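Local atomic coordinates of NanS-p (Escherichia phage vB_EcoP_24B, PDB entry 6YP6), a protein that probably binds carbohydrate as part of a phage-encoded carbohydrate esterase of the NanS type. Residues A[20-25]-A[56-61]; A[47-52]-A[201-206]; A[128-133]-A[179-184]. All blocks are in the same frame, centred on the assembly; numbering follows the deposited sequence.

Interaction 1. Residues A[20-25]-A[56-61]; sequences QGWSAS and LEYAAG
S23 and E57 spend their backbone polar groups on each other. S23 N gives a nearly straight bond to E57 O (2.9 Å, 168° at the hydrogen), and E57 N returns one to S23 O (2.8 Å), as expected of an antiparallel hydrogen-bonded pair. Each oxygen also receives a softer CA-H...O contact: W22 CA stands 3.4 Å from E57 O, and L56 CA 3.3 Å from S23 O. In the adjoining non-hydrogen-bonded pair, A24 CB rests on L56 CD2 at 3.7 Å.

At the other end a water replaces direct pairing. It donates to G21 O (2.9 Å) and accepts from A59 N (2.8 Å), while lying above the centre of one face of the Y58 ring. The positive phi of G21 helps shape the turn that leads into W22.

The course of the backbone puts Y58 CB over the six-membered ring of W22, 3.7 Å from its centroid. With CG anti to the backbone N (chi1 -165°), the phenol ring swings so that CD2 stands over the indole, in an edge-to-face pair with the five-membered ring, planes at 59°, and CE2 nears Q20 O, which lies at the edge of the phenol ring. The indole N-H is satisfied elsewhere, by S7 O of strand 3-9, and Q20 OE1 accepts from L9 N. E57 OE1 forms a salt bridge with K193.

On its far side, strand 55-59 bonds through L56 and Y58 to V196 and L194. Strand 23-25 is the outermost strand at one end of the seven-stranded antiparallel sheet, with 55-59 next to it. W22 and Y58 both touch L6 of the facing sheet, the layered arrangement of a beta sandwich.

Interaction 2. Residues A[47-52]-A[201-206]; sequences KEAGKS and RGATYP
G50 and R201 are joined by two hydrogen bonds of opposite direction. G50 N donates to R201 O at 2.8 Å, and R201 NH1 reaches back to G50 O at 3.0 Å. G50 O lies in the plane of the guanidinium, at its edge. The side chain gets there by running extended from CG to NE alongside the backbone of residues 50-52. In the conformer described here, one of two deposited, K47 adds a third link: NZ bonds to G202 O at 3.0 Å, approaching from above the carbonyl plane, and weakly to R201 O. The R201 carbonyl therefore has one firm donor, G50 N, and one weak one, K47 NZ.

Charge enters through D198, whose OD2 forms a salt bridge with K47 NZ and also accepts from T204 OG1. The lysine chain bends at chi2 (80°) and chi4 (-78°), curling its ammonium group toward this carboxylate and the two carbonyls.

Van der Waals contacts fill in the rest. A49 CB and A203 CB touch loosely at 4.4 Å, R201 CG lies 3.3 Å from K51 O, and S52 CA sits over the centre of the guanidinium.

Within residues 47-52 a type II beta turn, closed by K51 N to E48 O (2.8 Å), presents the G50 amide to R201; the positive phi of G50 suits its place in the turn.

The contact lies at the surface, between two loops: residues 47-52 lead from strand 41-46 toward strand 55-59. Residues 201-206 lie between strand 193-197 and strand 207-216, so each loop passes from one sheet to the other.

Interaction 3. Residues A[128-133]-A[179-184]; sequences VMYHNA and FTLTQS
In the beta sandwich, the end of strand 125-130 from one sheet meets the end of strand 174-180 from the other, and Y130 bridges the two layers. Its CG stands anti to the backbone N (chi1 -175°), which sends the ring across to residues 179-182. There the hydroxyl accepts a bond from T182 N (2.9 Å, 165°), the amide lying in the plane of the ring. The CD2 methyl of L181 packs at 3.5 Å from Y130 OH, the two side chains crossing at about a right angle.

Both faces of the phenol ring are covered. F179 lies against one, its CE2 offset toward the rim and the two planes inclined at 57°. On the opposite face N132 CB sits over the ring centre. L142 of strand 140-147 touches both aromatic side chains.

Past the strand, H131 centres an inverse gamma turn that brings N132 round over the tyrosine. N132 ND2 donates to T182 OG1 (3.0 Å), which lies close to the amide plane, and T182 OG1 passes its own hydrogen to Q183 O (2.9 Å), a short relay that fixes the threonine's rotation. S184 OG also acts both ways: it accepts from V186 N and donates to H131 O at 2.8 Å, nearly along the C=O axis.

Overall arrangement
From the N terminus, the chain passes through strand 3-9 and reaches 20-25, which waits for 56-61 to close interaction 1, a local loop that adds an edge strand to the seven-stranded sheet. Within that loop lies 47-52, whose partner 201-206 comes only near the C terminus, so interactions 1 and 2 cross; their centres are 20 Å apart. Interaction 3 opens after interaction 1 has closed and is nested inside the long loop of interaction 2, their nearest atoms about 11 Å apart. Interactions 1 and 3 reach the same sheet, while interaction 3 also joins it to the eight-stranded sheet and interaction 2 links two inter-sheet connections.

Interaction 1. Residues A[20-25]-A[56-61]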
ATOM      1  N   GLN A  20     -15.230  -9.481  -3.805  1.00 10.22           N
ATOM      2  CA  GLN A  20     -14.855  -8.140  -4.235  1.00  9.93           C
ATOM      3  C   GLN A  20     -13.816  -8.131  -5.353  1.00 10.01           C
ATOM      4  O   GLN A  20     -13.380  -7.050  -5.752  1.00 10.69           O
ATOM      5  CB  GLN A  20     -14.395  -7.306  -3.029  1.00  9.77           C
ATOM      6  CG  GLN A  20     -15.538  -7.043  -2.066  1.00  9.79           C
ATOM      7  CD  GLN A  20     -15.128  -6.204  -0.872  1.00 10.02           C
ATOM      8  OE1 GLN A  20     -14.662  -5.079  -1.014  1.00 10.18           O
ATOM      9  NE2 GLN A  20     -15.318  -6.746   0.315  1.00 10.05           N
ATOM     10  N   GLY A  21     -13.425  -9.290  -5.879  1.00 10.03           N
ATOM     11  CA  GLY A  21     -12.602  -9.352  -7.066  1.00 10.26           C
ATOM     12  C   GLY A  21     -11.115  -9.463  -6.829  1.00  9.63           C
ATOM     13  O   GLY A  21     -10.351  -9.471  -7.806  1.00 10.44           O
ATOM     14  N   TRP A  22     -10.684  -9.541  -5.575  1.00  8.34           N
ATOM     15  CA  TRP A  22      -9.282  -9.672  -5.231  1.00  8.38           C
ATOM     16  C   TRP A  22      -8.855 -11.131  -5.263  1.00  8.53           C
ATOM     17  O   TRP A  22      -9.637 -12.032  -4.966  1.00 10.04           O
ATOM     18  CB  TRP A  22      -9.051  -9.140  -3.813  1.00  7.86           C
ATOM     19  CG  TRP A  22      -9.254  -7.658  -3.688  1.00  7.86           C
ATOM     20  CD1 TRP A  22     -10.439  -6.992  -3.721  1.00  7.68           C
ATOM     21  CD2 TRP A  22      -8.236  -6.666  -3.537  1.00  7.62           C
ATOM     22  NE1 TRP A  22     -10.223  -5.640  -3.596  1.00  7.92           N
ATOM     23  CE2 TRP A  22      -8.875  -5.414  -3.479  1.00  7.56           C
ATOM     24  CE3 TRP A  22      -6.849  -6.720  -3.435  1.00  8.07           C
ATOM     25  CZ2 TRP A  22      -8.166  -4.226  -3.310  1.00  8.44           C
ATOM     26  CZ3 TRP A  22      -6.146  -5.544  -3.274  1.00  8.71           C
ATOM     27  CH2 TRP A  22      -6.803  -4.318  -3.207  1.00  8.50           C
ATOM     28  N   SER A  23      -7.582 -11.344  -5.570  0.50  8.67           N
ATOM     29  CA  SER A  23      -6.941 -12.648  -5.465  0.50  9.90           C
ATOM     30  C   SER A  23      -6.028 -12.643  -4.242  0.50 11.02           C
ATOM     31  O   SER A  23      -5.255 -11.704  -4.041  0.50 11.93           O
ATOM     32  CB  SER A  23      -6.139 -12.955  -6.729  0.50 11.06           C
ATOM     33  OG  SER A  23      -6.988 -13.050  -7.859  0.50 11.43           O
ATOM     34  N   ALA A  24      -6.070 -13.714  -3.463  1.00 12.30           N
ATOM     35  CA  ALA A  24      -5.359 -13.793  -2.197  1.00 14.36           C
ATOM     36  C   ALA A  24      -4.592 -15.102  -2.198  1.00 15.54           C
ATOM     37  O   ALA A  24      -5.116 -16.135  -2.619  1.00 16.76           O
ATOM     38  CB  ALA A  24      -6.300 -13.737  -0.997  1.00 15.73           C
ATOM     39  N   SER A  25      -3.352 -15.056  -1.736  1.00 16.03           N
ATOM     40  CA  SER A  25      -2.555 -16.262  -1.646  1.00 16.73           C
ATOM     41  C   SER A  25      -1.632 -16.148  -0.451  1.00 16.13           C
ATOM     42  O   SER A  25      -1.178 -15.059  -0.097  1.00 16.97           O
ATOM     43  CB  SER A  25      -1.730 -16.502  -2.905  1.00 18.64           C
ATOM     44  OG  SER A  25      -0.818 -15.454  -3.129  1.00 20.60           O
ATOM     45  N   LEU A  56      -2.229 -10.024  -1.514  1.00  8.86           N
ATOM     46  CA  LEU A  56      -3.521  -9.677  -2.076  1.00  8.67           C
ATOM     47  C   LEU A  56      -3.268  -8.929  -3.371  1.00  8.68           C
ATOM     48  O   LEU A  56      -2.393  -8.070  -3.420  1.00 10.35           O
ATOM     49  CB  LEU A  56      -4.289  -8.754  -1.134  1.00  9.69           C
ATOM     50  CG  LEU A  56      -4.373  -9.206   0.320  1.00 11.84           C
ATOM     51  CD1 LEU A  56      -5.107  -8.137   1.118  1.00 12.95           C
ATOM     52  CD2 LEU A  56      -5.051 -10.545   0.468  1.00 13.36           C
ATOM     53  N   GLU A  57      -4.026  -9.240  -4.418  1.00  8.28           N
ATOM     54  CA  GLU A  57      -3.831  -8.607  -5.713  1.00  8.98           C
ATOM     55  C   GLU A  57      -5.158  -8.178  -6.314  1.00  7.61           C
ATOM     56  O   GLU A  57      -6.161  -8.894  -6.216  1.00  8.42           O
ATOM     57  CB  GLU A  57      -3.135  -9.546  -6.730  1.00 11.79           C
ATOM     58  CG  GLU A  57      -1.791 -10.049  -6.268  1.00 14.35           C
ATOM     59  CD  GLU A  57      -1.213 -11.123  -7.160  1.00 17.49           C
ATOM     60  OE1 GLU A  57      -1.549 -11.163  -8.356  1.00 17.91           O
ATOM     61  OE2 GLU A  57      -0.397 -11.925  -6.665  1.00 19.67           O
ATOM     62  N   TYR A  58      -5.133  -7.040  -7.009  1.00  7.71           N
ATOM     63  CA  TYR A  58      -6.267  -6.591  -7.795  1.00  7.59           C
ATOM     64  C   TYR A  58      -5.756  -6.128  -9.154  1.00  7.80           C
ATOM     65  O   TYR A  58      -4.706  -5.479  -9.253  1.00  8.16           O
ATOM     66  CB  TYR A  58      -7.012  -5.444  -7.085  1.00  7.63           C
ATOM     67  CG  TYR A  58      -8.379  -5.185  -7.669  1.00  8.18           C
ATOM     68  CD1 TYR A  58      -8.530  -4.404  -8.809  1.00  8.11           C
ATOM     69  CD2 TYR A  58      -9.514  -5.756  -7.118  1.00  9.22           C
ATOM     70  CE1 TYR A  58      -9.799  -4.167  -9.369  1.00  9.13           C
ATOM     71  CE2 TYR A  58     -10.776  -5.541  -7.670  1.00 10.17           C
ATOM     72  CZ  TYR A  58     -10.909  -4.740  -8.794  1.00 10.08           C
ATOM     73  OH  TYR A  58     -12.155  -4.529  -9.341  1.00 11.18           O
ATOM     74  N   ALA A  59      -6.521  -6.445 -10.195  1.00  7.56           N
ATOM     75  CA  ALA A  59      -6.242  -6.019 -11.571  1.00  7.72           C
ATOM     76  C   ALA A  59      -6.555  -4.534 -11.716  1.00  7.33           C
ATOM     77  O   ALA A  59      -7.707  -4.137 -11.905  1.00  8.52           O
ATOM     78  CB  ALA A  59      -7.078  -6.860 -12.527  1.00  8.40           C
ATOM     79  N   ALA A  60      -5.508  -3.709 -11.611  1.00  7.56           N
ATOM     80  CA  ALA A  60      -5.620  -2.261 -11.497  1.00  7.80           C
ATOM     81  C   ALA A  60      -5.398  -1.519 -12.810  1.00  8.13           C
ATOM     82  O   ALA A  60      -5.613  -0.299 -12.846  1.00  8.96           O
ATOM     83  CB  ALA A  60      -4.593  -1.758 -10.469  1.00  7.57           C
ATOM     84  N   GLY A  61      -4.954  -2.206 -13.860  1.00  7.88           N
ATOM     85  CA  GLY A  61      -4.555  -1.526 -15.068  1.00  7.87           C
ATOM     86  C   GLY A  61      -3.266  -0.740 -14.894  1.00  8.21           C
ATOM     87  O   GLY A  61      -2.550  -0.870 -13.901  1.00  8.37           O
TER
HETATM   88  O   HOH W   1      -8.704  -8.124  -9.732  1.00 17.31           O

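Interaction 2. Residues A[47-52]-A[201-206]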
ATOM      1  N   LYS A  47      -0.028 -14.988   8.802  1.00 13.61           N
ATOM      2  CA  LYS A  47       0.504 -16.174   8.143  0.50 14.54           C
ATOM      3  C   LYS A  47       1.286 -16.981   9.172  1.00 15.58           C
ATOM      4  O   LYS A  47       1.561 -16.516  10.279  1.00 16.41           O
ATOM      5  CB  LYS A  47       1.340 -15.816   6.901  0.50 14.80           C
ATOM      6  CG  LYS A  47       2.404 -14.729   7.083  0.50 14.61           C
ATOM      7  CD  LYS A  47       3.674 -15.273   7.727  0.50 14.46           C
ATOM      8  CE  LYS A  47       4.725 -14.182   7.922  0.50 14.02           C
ATOM      9  NZ  LYS A  47       5.451 -13.844   6.681  0.50 13.95           N
ATOM     10  N   GLU A  48       1.643 -18.200   8.792  1.00 17.81           N
ATOM     11  CA  GLU A  48       2.510 -19.023   9.626  1.00 20.39           C
ATOM     12  C   GLU A  48       3.957 -18.616   9.357  1.00 20.05           C
ATOM     13  O   GLU A  48       4.433 -18.719   8.224  1.00 19.00           O
ATOM     14  CB  GLU A  48       2.305 -20.502   9.305  1.00 23.57           C
ATOM     15  CG  GLU A  48       0.928 -21.049   9.665  1.00 26.90           C
ATOM     16  CD  GLU A  48       0.632 -20.982  11.153  1.00 29.70           C
ATOM     17  OE1 GLU A  48       1.589 -20.887  11.952  1.00 30.74           O
ATOM     18  OE2 GLU A  48      -0.561 -21.024  11.524  1.00 30.85           O
ATOM     19  N   ALA A  49       4.655 -18.145  10.389  1.00 21.07           N
ATOM     20  CA  ALA A  49       6.026 -17.684  10.205  1.00 21.81           C
ATOM     21  C   ALA A  49       6.879 -18.780   9.581  1.00 21.69           C
ATOM     22  O   ALA A  49       6.803 -19.947   9.967  1.00 21.50           O
ATOM     23  CB  ALA A  49       6.625 -17.261  11.544  1.00 22.54           C
ATOM     24  N   GLY A  50       7.710 -18.395   8.616  1.00 22.14           N
ATOM     25  CA  GLY A  50       8.464 -19.343   7.833  1.00 22.72           C
ATOM     26  C   GLY A  50       7.762 -19.821   6.580  1.00 23.31           C
ATOM     27  O   GLY A  50       8.434 -20.266   5.642  1.00 24.40           O
ATOM     28  N   LYS A  51       6.434 -19.745   6.534  1.00 22.82           N
ATOM     29  CA  LYS A  51       5.678 -20.093   5.340  1.00 22.44           C
ATOM     30  C   LYS A  51       5.517 -18.859   4.455  1.00 19.42           C
ATOM     31  O   LYS A  51       5.966 -17.762   4.785  1.00 20.43           O
ATOM     32  CB  LYS A  51       4.352 -20.745   5.726  1.00 24.95           C
ATOM     33  CG  LYS A  51       4.565 -22.012   6.547  1.00 27.23           C
ATOM     34  CD  LYS A  51       3.312 -22.859   6.696  1.00 29.23           C
ATOM     35  CE  LYS A  51       3.613 -24.098   7.537  1.00 30.47           C
ATOM     36  NZ  LYS A  51       2.389 -24.845   7.947  1.00 31.32           N
ATOM     37  N   SER A  52       4.865 -19.050   3.309  0.50 18.12           N
ATOM     38  CA  SER A  52       4.809 -18.001   2.301  0.50 16.89           C
ATOM     39  C   SER A  52       4.228 -16.710   2.868  0.50 15.16           C
ATOM     40  O   SER A  52       3.279 -16.720   3.657  0.50 15.17           O
ATOM     41  CB  SER A  52       3.962 -18.459   1.110  0.50 17.68           C
ATOM     42  OG  SER A  52       4.668 -19.379   0.292  0.50 18.23           O
ATOM     43  N   ARG A 201       8.882 -14.121   4.357  1.00  9.93           N
ATOM     44  CA  ARG A 201       8.403 -15.314   5.052  1.00 11.56           C
ATOM     45  C   ARG A 201       8.620 -15.226   6.559  1.00 11.38           C
ATOM     46  O   ARG A 201       7.953 -15.938   7.321  1.00 12.97           O
ATOM     47  CB  ARG A 201       9.110 -16.558   4.517  1.00 13.64           C
ATOM     48  CG  ARG A 201       8.717 -16.920   3.106  1.00 16.54           C
ATOM     49  CD  ARG A 201       9.600 -18.038   2.577  1.00 19.52           C
ATOM     50  NE  ARG A 201       9.000 -18.693   1.426  1.00 21.93           N
ATOM     51  CZ  ARG A 201       8.240 -19.784   1.495  1.00 23.83           C
ATOM     52  NH1 ARG A 201       7.987 -20.356   2.665  1.00 24.51           N
ATOM     53  NH2 ARG A 201       7.740 -20.306   0.386  1.00 25.00           N
ATOM     54  N   GLY A 202       9.551 -14.389   6.999  1.00 10.33           N
ATOM     55  CA  GLY A 202       9.796 -14.202   8.412  1.00 10.01           C
ATOM     56  C   GLY A 202       8.621 -13.521   9.089  1.00  9.54           C
ATOM     57  O   GLY A 202       7.701 -13.003   8.453  1.00  9.04           O
ATOM     58  N   ALA A 203       8.625 -13.545  10.416  1.00  9.83           N
ATOM     59  CA  ALA A 203       7.515 -12.957  11.148  1.00  9.60           C
ATOM     60  C   ALA A 203       7.360 -11.475  10.816  1.00  8.46           C
ATOM     61  O   ALA A 203       8.335 -10.714  10.803  1.00  8.78           O
ATOM     62  CB  ALA A 203       7.729 -13.110  12.649  1.00 10.08           C
ATOM     63  N   THR A 204       6.107 -11.079  10.618  1.00  7.83           N
ATOM     64  CA  THR A 204       5.680  -9.702  10.404  1.00  7.83           C
ATOM     65  C   THR A 204       4.554  -9.400  11.391  1.00  7.64           C
ATOM     66  O   THR A 204       3.987 -10.298  12.020  1.00  8.13           O
ATOM     67  CB  THR A 204       5.199  -9.501   8.958  1.00  7.97           C
ATOM     68  OG1 THR A 204       4.071 -10.357   8.739  1.00  9.20           O
ATOM     69  CG2 THR A 204       6.319  -9.805   7.974  1.00  7.75           C
ATOM     70  N   TYR A 205       4.199  -8.124  11.532  1.00  7.52           N
ATOM     71  CA  TYR A 205       3.102  -7.780  12.426  1.00  7.73           C
ATOM     72  C   TYR A 205       1.776  -8.269  11.848  1.00  7.89           C
ATOM     73  O   TYR A 205       1.474  -7.983  10.684  1.00  9.26           O
ATOM     74  CB  TYR A 205       2.958  -6.272  12.595  1.00  7.91           C
ATOM     75  CG  TYR A 205       4.071  -5.560  13.316  1.00  7.81           C
ATOM     76  CD1 TYR A 205       4.089  -5.472  14.694  1.00  8.04           C
ATOM     77  CD2 TYR A 205       5.088  -4.915  12.607  1.00  7.90           C
ATOM     78  CE1 TYR A 205       5.084  -4.791  15.349  1.00  8.06           C
ATOM     79  CE2 TYR A 205       6.091  -4.230  13.263  1.00  7.87           C
ATOM     80  CZ  TYR A 205       6.082  -4.176  14.642  1.00  7.96           C
ATOM     81  OH  TYR A 205       7.060  -3.505  15.348  1.00  8.35           O
ATOM     82  N   PRO A 206       0.921  -8.919  12.638  1.00  7.84           N
ATOM     83  CA  PRO A 206      -0.472  -9.078  12.204  1.00  8.73           C
ATOM     84  C   PRO A 206      -1.055  -7.699  11.919  1.00  8.34           C
ATOM     85  O   PRO A 206      -0.754  -6.727  12.617  1.00  8.59           O
ATOM     86  CB  PRO A 206      -1.144  -9.754  13.400  1.00  9.56           C
ATOM     87  CG  PRO A 206      -0.013 -10.433  14.116  1.00  9.79           C
ATOM     88  CD  PRO A 206       1.143  -9.489  13.977  1.00  8.86           C
TER

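Interaction 3. Residues A[128-133]-A[179-184]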
ATOM      1  N   VAL A 128       6.715   5.008   6.988  1.00  7.40           N
ATOM      2  CA  VAL A 128       6.321   4.784   5.605  1.00  7.38           C
ATOM      3  C   VAL A 128       7.545   5.048   4.739  1.00  6.77           C
ATOM      4  O   VAL A 128       8.122   6.138   4.806  1.00  7.59           O
ATOM      5  CB  VAL A 128       5.180   5.717   5.182  1.00 10.12           C
ATOM      6  CG1 VAL A 128       4.756   5.395   3.763  1.00 10.64           C
ATOM      7  CG2 VAL A 128       4.001   5.660   6.127  1.00 11.58           C
ATOM      8  N   MET A 129       7.930   4.067   3.917  1.00  6.97           N
ATOM      9  CA  MET A 129       9.157   4.088   3.147  1.00  7.45           C
ATOM     10  C   MET A 129       8.851   3.880   1.669  1.00  6.90           C
ATOM     11  O   MET A 129       7.871   3.231   1.310  1.00  7.26           O
ATOM     12  CB  MET A 129      10.067   2.929   3.600  1.00  7.78           C
ATOM     13  CG  MET A 129      10.382   2.911   5.078  1.00  8.61           C
ATOM     14  SD  MET A 129      11.362   4.305   5.673  1.00 10.59           S
ATOM     15  CE  MET A 129      12.886   4.066   4.788  1.00 11.85           C
ATOM     16  N   TYR A 130       9.725   4.414   0.819  1.00  6.93           N
ATOM     17  CA  TYR A 130       9.650   4.253  -0.630  1.00  7.02           C
ATOM     18  C   TYR A 130      10.795   3.364  -1.075  1.00  7.25           C
ATOM     19  O   TYR A 130      11.965   3.728  -0.915  1.00  8.19           O
ATOM     20  CB  TYR A 130       9.726   5.628  -1.298  1.00  7.55           C
ATOM     21  CG  TYR A 130       9.545   5.686  -2.799  1.00  7.37           C
ATOM     22  CD1 TYR A 130       8.930   4.678  -3.519  1.00  7.31           C
ATOM     23  CD2 TYR A 130       9.975   6.802  -3.498  1.00  7.57           C
ATOM     24  CE1 TYR A 130       8.757   4.775  -4.902  1.00  7.62           C
ATOM     25  CE2 TYR A 130       9.820   6.904  -4.866  1.00  7.68           C
ATOM     26  CZ  TYR A 130       9.205   5.895  -5.569  1.00  7.74           C
ATOM     27  OH  TYR A 130       9.071   6.009  -6.936  1.00  8.55           O
ATOM     28  N   HIS A 131      10.454   2.204  -1.638  1.00  7.09           N
ATOM     29  CA  HIS A 131      11.447   1.248  -2.133  1.00  7.91           C
ATOM     30  C   HIS A 131      11.876   1.653  -3.541  1.00  7.64           C
ATOM     31  O   HIS A 131      11.460   1.081  -4.554  1.00  8.93           O
ATOM     32  CB  HIS A 131      10.858  -0.148  -2.117  1.00  8.51           C
ATOM     33  CG  HIS A 131      11.852  -1.238  -2.377  1.00  9.19           C
ATOM     34  ND1 HIS A 131      11.561  -2.559  -2.117  1.00 11.08           N
ATOM     35  CD2 HIS A 131      13.122  -1.221  -2.852  1.00  9.59           C
ATOM     36  CE1 HIS A 131      12.606  -3.306  -2.433  1.00 11.50           C
ATOM     37  NE2 HIS A 131      13.562  -2.522  -2.891  1.00 11.16           N
ATOM     38  N   ASN A 132      12.711   2.684  -3.604  1.00  7.97           N
ATOM     39  CA  ASN A 132      13.165   3.201  -4.885  1.00  8.66           C
ATOM     40  C   ASN A 132      14.684   3.170  -5.021  1.00  9.14           C
ATOM     41  O   ASN A 132      15.202   3.697  -6.009  1.00 11.82           O
ATOM     42  CB  ASN A 132      12.615   4.599  -5.184  1.00  9.33           C
ATOM     43  CG  ASN A 132      13.303   5.670  -4.388  1.00  9.52           C
ATOM     44  OD1 ASN A 132      13.736   5.465  -3.257  1.00  9.37           O
ATOM     45  ND2 ASN A 132      13.399   6.849  -4.984  1.00 10.02           N
ATOM     46  N   ALA A 133      15.393   2.511  -4.107  1.00  8.72           N
ATOM     47  CA  ALA A 133      16.837   2.380  -4.159  1.00  8.91           C
ATOM     48  C   ALA A 133      17.224   0.910  -4.230  1.00  9.33           C
ATOM     49  O   ALA A 133      16.477   0.032  -3.817  1.00  9.76           O
ATOM     50  CB  ALA A 133      17.480   3.034  -2.930  1.00  9.51           C
ATOM     51  N   PHE A 179       6.924  14.084  -2.703  1.00  7.66           N
ATOM     52  CA  PHE A 179       8.072  13.411  -3.292  1.00  7.87           C
ATOM     53  C   PHE A 179       7.734  13.077  -4.733  1.00  7.76           C
ATOM     54  O   PHE A 179       6.564  12.989  -5.107  1.00  8.90           O
ATOM     55  CB  PHE A 179       8.443  12.128  -2.513  1.00  7.77           C
ATOM     56  CG  PHE A 179       7.383  11.063  -2.559  1.00  8.08           C
ATOM     57  CD1 PHE A 179       6.258  11.120  -1.753  1.00  8.58           C
ATOM     58  CD2 PHE A 179       7.527   9.983  -3.412  1.00  8.82           C
ATOM     59  CE1 PHE A 179       5.290  10.128  -1.823  1.00  9.08           C
ATOM     60  CE2 PHE A 179       6.570   8.992  -3.482  1.00  9.59           C
ATOM     61  CZ  PHE A 179       5.456   9.063  -2.686  1.00  9.68           C
ATOM     62  N   THR A 180       8.763  12.885  -5.548  1.00  8.02           N
ATOM     63  CA  THR A 180       8.571  12.544  -6.947  1.00  8.45           C
ATOM     64  C   THR A 180       8.909  11.074  -7.174  1.00  8.08           C
ATOM     65  O   THR A 180       9.961  10.591  -6.746  1.00  9.39           O
ATOM     66  CB  THR A 180       9.389  13.465  -7.849  1.00 10.07           C
ATOM     67  OG1 THR A 180       8.926  14.810  -7.680  1.00 10.82           O
ATOM     68  CG2 THR A 180       9.233  13.083  -9.315  1.00 11.32           C
ATOM     69  N   LEU A 181       8.001  10.365  -7.840  1.00  7.72           N
ATOM     70  CA  LEU A 181       8.253   8.979  -8.189  1.00  8.04           C
ATOM     71  C   LEU A 181       9.491   8.893  -9.064  1.00  8.24           C
ATOM     72  O   LEU A 181       9.751   9.769  -9.891  1.00  9.72           O
ATOM     73  CB  LEU A 181       7.074   8.383  -8.948  1.00  8.20           C
ATOM     74  CG  LEU A 181       5.763   8.280  -8.170  1.00  9.55           C
ATOM     75  CD1 LEU A 181       4.625   7.922  -9.106  1.00 11.30           C
ATOM     76  CD2 LEU A 181       5.833   7.275  -7.038  1.00 10.52           C
ATOM     77  N   THR A 182      10.254   7.822  -8.882  1.00  8.26           N
ATOM     78  CA  THR A 182      11.425   7.525  -9.685  1.00  8.71           C
ATOM     79  C   THR A 182      11.315   6.082 -10.147  1.00  9.32           C
ATOM     80  O   THR A 182      10.423   5.341  -9.736  1.00  9.60           O
ATOM     81  CB  THR A 182      12.733   7.701  -8.897  1.00  9.61           C
ATOM     82  OG1 THR A 182      12.829   6.701  -7.880  1.00 10.41           O
ATOM     83  CG2 THR A 182      12.817   9.063  -8.259  1.00 10.67           C
ATOM     84  N   GLN A 183      12.252   5.669 -10.985  1.00 11.15           N
ATOM     85  CA  GLN A 183      12.401   4.244 -11.241  1.00 13.16           C
ATOM     86  C   GLN A 183      12.743   3.518  -9.941  1.00 12.76           C
ATOM     87  O   GLN A 183      13.268   4.095  -8.988  1.00 13.93           O
ATOM     88  CB  GLN A 183      13.471   4.007 -12.304  1.00 15.32           C
ATOM     89  CG  GLN A 183      13.115   4.660 -13.639  1.00 16.97           C
ATOM     90  CD  GLN A 183      14.034   4.265 -14.771  1.00 19.85           C
ATOM     91  OE1 GLN A 183      14.830   3.342 -14.643  1.00 20.84           O
ATOM     92  NE2 GLN A 183      13.913   4.956 -15.900  1.00 21.05           N
ATOM     93  N   SER A 184      12.448   2.222  -9.917  1.00 12.97           N
ATOM     94  CA  SER A 184      12.625   1.392  -8.735  1.00 13.02           C
ATOM     95  C   SER A 184      13.180   0.036  -9.151  1.00 13.92           C
ATOM     96  O   SER A 184      12.935  -0.409 -10.273  1.00 14.20           O
ATOM     97  CB  SER A 184      11.269   1.166  -8.050  1.00 12.85           C
ATOM     98  OG  SER A 184      11.284   0.100  -7.119  1.00 13.13           O
TER